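Long-range contact in major allergen Alt a 1 (Alternaria alternata, PDB 3V0R), which may bind host plant thaumatin-like proteins and inhibit their beta-glucanase activity, as a secreted, disulfide-linked homodimer found in fungi: residues A[16-21]-A[122-127]. Numbering follows the deposited sequence.
Sequences WKISEF and AYITLV. With 8AC (8-aminooctanoic acid), chain L; SO4 (sulfate ion), chain B.
Trp16 and Ile124 form one antiparallel hydrogen-bonded pair and Ile18 and Ala122 another, with Lys17 and Tyr123 as the non-hydrogen-bonded pair between them; the N-to-C directions of the two segments make an angle of 145°. Four backbone hydrogen bonds join them. Ile18 N to Ala122 O is the shortest at 2.8 Å; Trp16 N lies 3.1 Å from Ile124 O. On the buried face, Trp16 touches Ile38 and Ile18 touches Phe36, both on the neighbouring strand 33-40. Here Leu126 CD1 sits over the six-membered ring of the Trp16 indole, 3.6 Å from its centroid, a CH-pi contact. In Ile124, chi1 54° sets CG1 between the backbone N and the carbonyl carbon; its CD1 lies 3.7 Å from Trp16 CB, while CG2 meets Ile18 CG1 at 4.0 Å. On the other face, the Lys17 chain runs alongside the Tyr123 ring, Lys17 CD 3.5 Å from Tyr123 OH; Lys17 NZ hydrogen-bonds Asn109 OD1 of the second subunit and O1 of a sulfate (3.1 Å), probably from the crystallisation liquor. Trp16 presents its ring edge to a carboxylate oxygen of 8-aminooctanoic acid (CZ2 to OAC 3.7 Å), and Leu126 CD1 borders the other oxygen. The first and last strands of the Alt a 1 beta-barrel are thus paired, with Trp16 and Leu126 lining the 8-aminooctanoic acid pocket beside Gln86.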
loop_
_atom_site.group_PDB
_atom_site.type_symbol
_atom_site.label_atom_id
_atom_site.label_comp_id
_atom_site.label_asym_id
_atom_site.label_seq_id
_atom_site.Cartn_x
_atom_site.Cartn_y
_atom_site.Cartn_z
ATOM N N TRP A 16 0.787 14.238 -20.007
ATOM C CA TRP A 16 0.372 14.077 -18.620
ATOM C C TRP A 16 0.834 15.225 -17.793
ATOM O O TRP A 16 1.889 15.820 -18.105
ATOM C CB TRP A 16 0.894 12.783 -18.040
ATOM C CG TRP A 16 0.378 11.520 -18.648
ATOM C CD1 TRP A 16 -0.680 11.349 -19.502
ATOM C CD2 TRP A 16 0.910 10.161 -18.443
ATOM N NE1 TRP A 16 -0.838 10.026 -19.811
ATOM C CE2 TRP A 16 0.105 9.285 -19.186
ATOM C CE3 TRP A 16 1.978 9.651 -17.731
ATOM C CZ2 TRP A 16 0.335 7.916 -19.221
ATOM C CZ3 TRP A 16 2.189 8.292 -17.744
ATOM C CH2 TRP A 16 1.410 7.448 -18.525
ATOM N N LYS A 17 0.115 15.536 -16.702
ATOM C CA LYS A 17 0.470 16.645 -15.813
ATOM C C LYS A 17 1.147 16.061 -14.608
ATOM O O LYS A 17 0.661 15.047 -14.067
ATOM C CB LYS A 17 -0.823 17.312 -15.360
ATOM C CG LYS A 17 -0.601 18.502 -14.440
ATOM C CD LYS A 17 -1.950 19.165 -14.118
ATOM C CE LYS A 17 -2.532 18.525 -12.866
ATOM N NZ LYS A 17 -3.774 19.234 -12.386
ATOM N N ILE A 18 2.250 16.685 -14.181
ATOM C CA ILE A 18 3.004 16.289 -13.024
ATOM C C ILE A 18 2.803 17.418 -12.011
ATOM O O ILE A 18 2.915 18.607 -12.308
ATOM C CB ILE A 18 4.514 16.099 -13.274
ATOM C CG1 ILE A 18 4.744 15.226 -14.498
ATOM C CG2 ILE A 18 5.194 15.582 -11.979
ATOM C CD1 ILE A 18 4.391 13.748 -14.345
ATOM N N SER A 19 2.451 17.047 -10.807
ATOM C CA SER A 19 2.169 18.023 -9.750
ATOM C C SER A 19 2.487 17.430 -8.360
ATOM O O SER A 19 2.740 16.215 -8.192
ATOM C CB SER A 19 0.687 18.472 -9.757
ATOM O OG SER A 19 -0.145 17.349 -9.553
ATOM N N GLU A 20 2.453 18.315 -7.370
ATOM C CA GLU A 20 2.723 17.921 -5.948
ATOM C C GLU A 20 4.012 17.109 -5.737
ATOM O O GLU A 20 4.112 16.115 -5.001
ATOM C CB GLU A 20 1.453 17.317 -5.300
ATOM C CG GLU A 20 0.047 17.895 -5.664
ATOM C CD GLU A 20 -0.181 19.465 -5.861
ATOM O OE1 GLU A 20 -0.971 19.678 -6.774
ATOM O OE2 GLU A 20 0.270 20.477 -5.151
ATOM N N PHE A 21 5.071 17.571 -6.378
ATOM C CA PHE A 21 6.380 17.013 -6.120
ATOM C C PHE A 21 6.708 17.187 -4.651
ATOM O O PHE A 21 6.437 18.229 -4.064
ATOM C CB PHE A 21 7.469 17.775 -6.924
ATOM C CG PHE A 21 8.866 17.316 -6.635
ATOM C CD1 PHE A 21 9.318 16.147 -7.114
ATOM C CD2 PHE A 21 9.669 18.036 -5.810
ATOM C CE1 PHE A 21 10.627 15.732 -6.886
ATOM C CE2 PHE A 21 10.973 17.644 -5.516
ATOM C CZ PHE A 21 11.448 16.465 -6.052
ATOM N N ALA A 122 4.289 20.599 -14.113
ATOM C CA ALA A 122 5.055 20.362 -15.336
ATOM C C ALA A 122 4.224 19.425 -16.204
ATOM O O ALA A 122 3.423 18.673 -15.698
ATOM C CB ALA A 122 6.424 19.691 -15.032
ATOM N N TYR A 123 4.437 19.472 -17.510
ATOM C CA TYR A 123 3.739 18.633 -18.448
ATOM C C TYR A 123 4.729 17.771 -19.178
ATOM O O TYR A 123 5.800 18.263 -19.618
ATOM C CB TYR A 123 2.947 19.505 -19.358
ATOM C CG TYR A 123 1.773 20.112 -18.666
ATOM C CD1 TYR A 123 1.897 21.289 -17.929
ATOM C CD2 TYR A 123 0.525 19.471 -18.671
ATOM C CE1 TYR A 123 0.795 21.779 -17.189
ATOM C CE2 TYR A 123 -0.567 19.987 -18.012
ATOM C CZ TYR A 123 -0.434 21.128 -17.281
ATOM O OH TYR A 123 -1.516 21.588 -16.634
ATOM N N ILE A 124 4.468 16.488 -19.307
ATOM C CA ILE A 124 5.433 15.617 -19.979
ATOM C C ILE A 124 4.746 15.113 -21.271
ATOM O O ILE A 124 3.506 14.895 -21.288
ATOM C CB ILE A 124 5.866 14.399 -19.090
ATOM C CG1 ILE A 124 4.734 13.536 -18.530
ATOM C CG2 ILE A 124 6.765 14.826 -17.940
ATOM C CD1 ILE A 124 4.338 12.320 -19.412
ATOM N N THR A 125 5.539 14.829 -22.287
ATOM C CA THR A 125 5.065 14.194 -23.530
ATOM C C THR A 125 5.737 12.831 -23.675
ATOM O O THR A 125 6.980 12.675 -23.687
ATOM C CB THR A 125 5.303 15.093 -24.797
ATOM O OG1 THR A 125 4.660 16.350 -24.649
ATOM C CG2 THR A 125 4.754 14.378 -26.132
ATOM N N LEU A 126 4.922 11.787 -23.781
ATOM C CA LEU A 126 5.414 10.446 -24.004
ATOM C C LEU A 126 5.706 10.204 -25.479
ATOM O O LEU A 126 4.834 10.351 -26.328
ATOM C CB LEU A 126 4.413 9.420 -23.442
ATOM C CG LEU A 126 4.180 9.429 -21.944
ATOM C CD1 LEU A 126 2.804 8.841 -21.669
ATOM C CD2 LEU A 126 5.265 8.589 -21.275
ATOM N N VAL A 127 6.925 9.758 -25.795
ATOM C CA VAL A 127 7.403 9.562 -27.156
ATOM C C VAL A 127 8.111 8.209 -27.277
ATOM O O VAL A 127 8.797 7.756 -26.350
ATOM C CB VAL A 127 8.344 10.710 -27.593
ATOM C CG1 VAL A 127 8.749 10.552 -29.064
ATOM C CG2 VAL A 127 7.694 12.098 -27.359
HETATM N NAA 8AC L . -6.657 6.454 -29.795
HETATM O OAB 8AC L . 0.778 6.180 -22.806
HETATM O OAC 8AC L . -0.690 5.217 -21.581
HETATM C CAD 8AC L . -6.162 6.054 -28.470
HETATM C CAE 8AC L . -5.250 7.142 -27.945
HETATM C CAF 8AC L . -5.185 7.153 -26.431
HETATM C CAG 8AC L . -3.859 6.497 -26.020
HETATM C CAH 8AC L . -3.308 7.096 -24.777
HETATM C CAI 8AC L . -2.170 6.184 -24.233
HETATM C CAJ 8AC L . -1.379 6.926 -23.181
HETATM C CAK 8AC L . -0.369 6.004 -22.466
HETATM S S SO4 B . -5.821 17.895 -9.475
HETATM O O1 SO4 B . -4.496 17.433 -10.018
HETATM O O2 SO4 B . -5.993 19.330 -9.847
HETATM O O3 SO4 B . -6.907 17.057 -10.077
HETATM O O4 SO4 B . -5.942 17.821 -7.988
#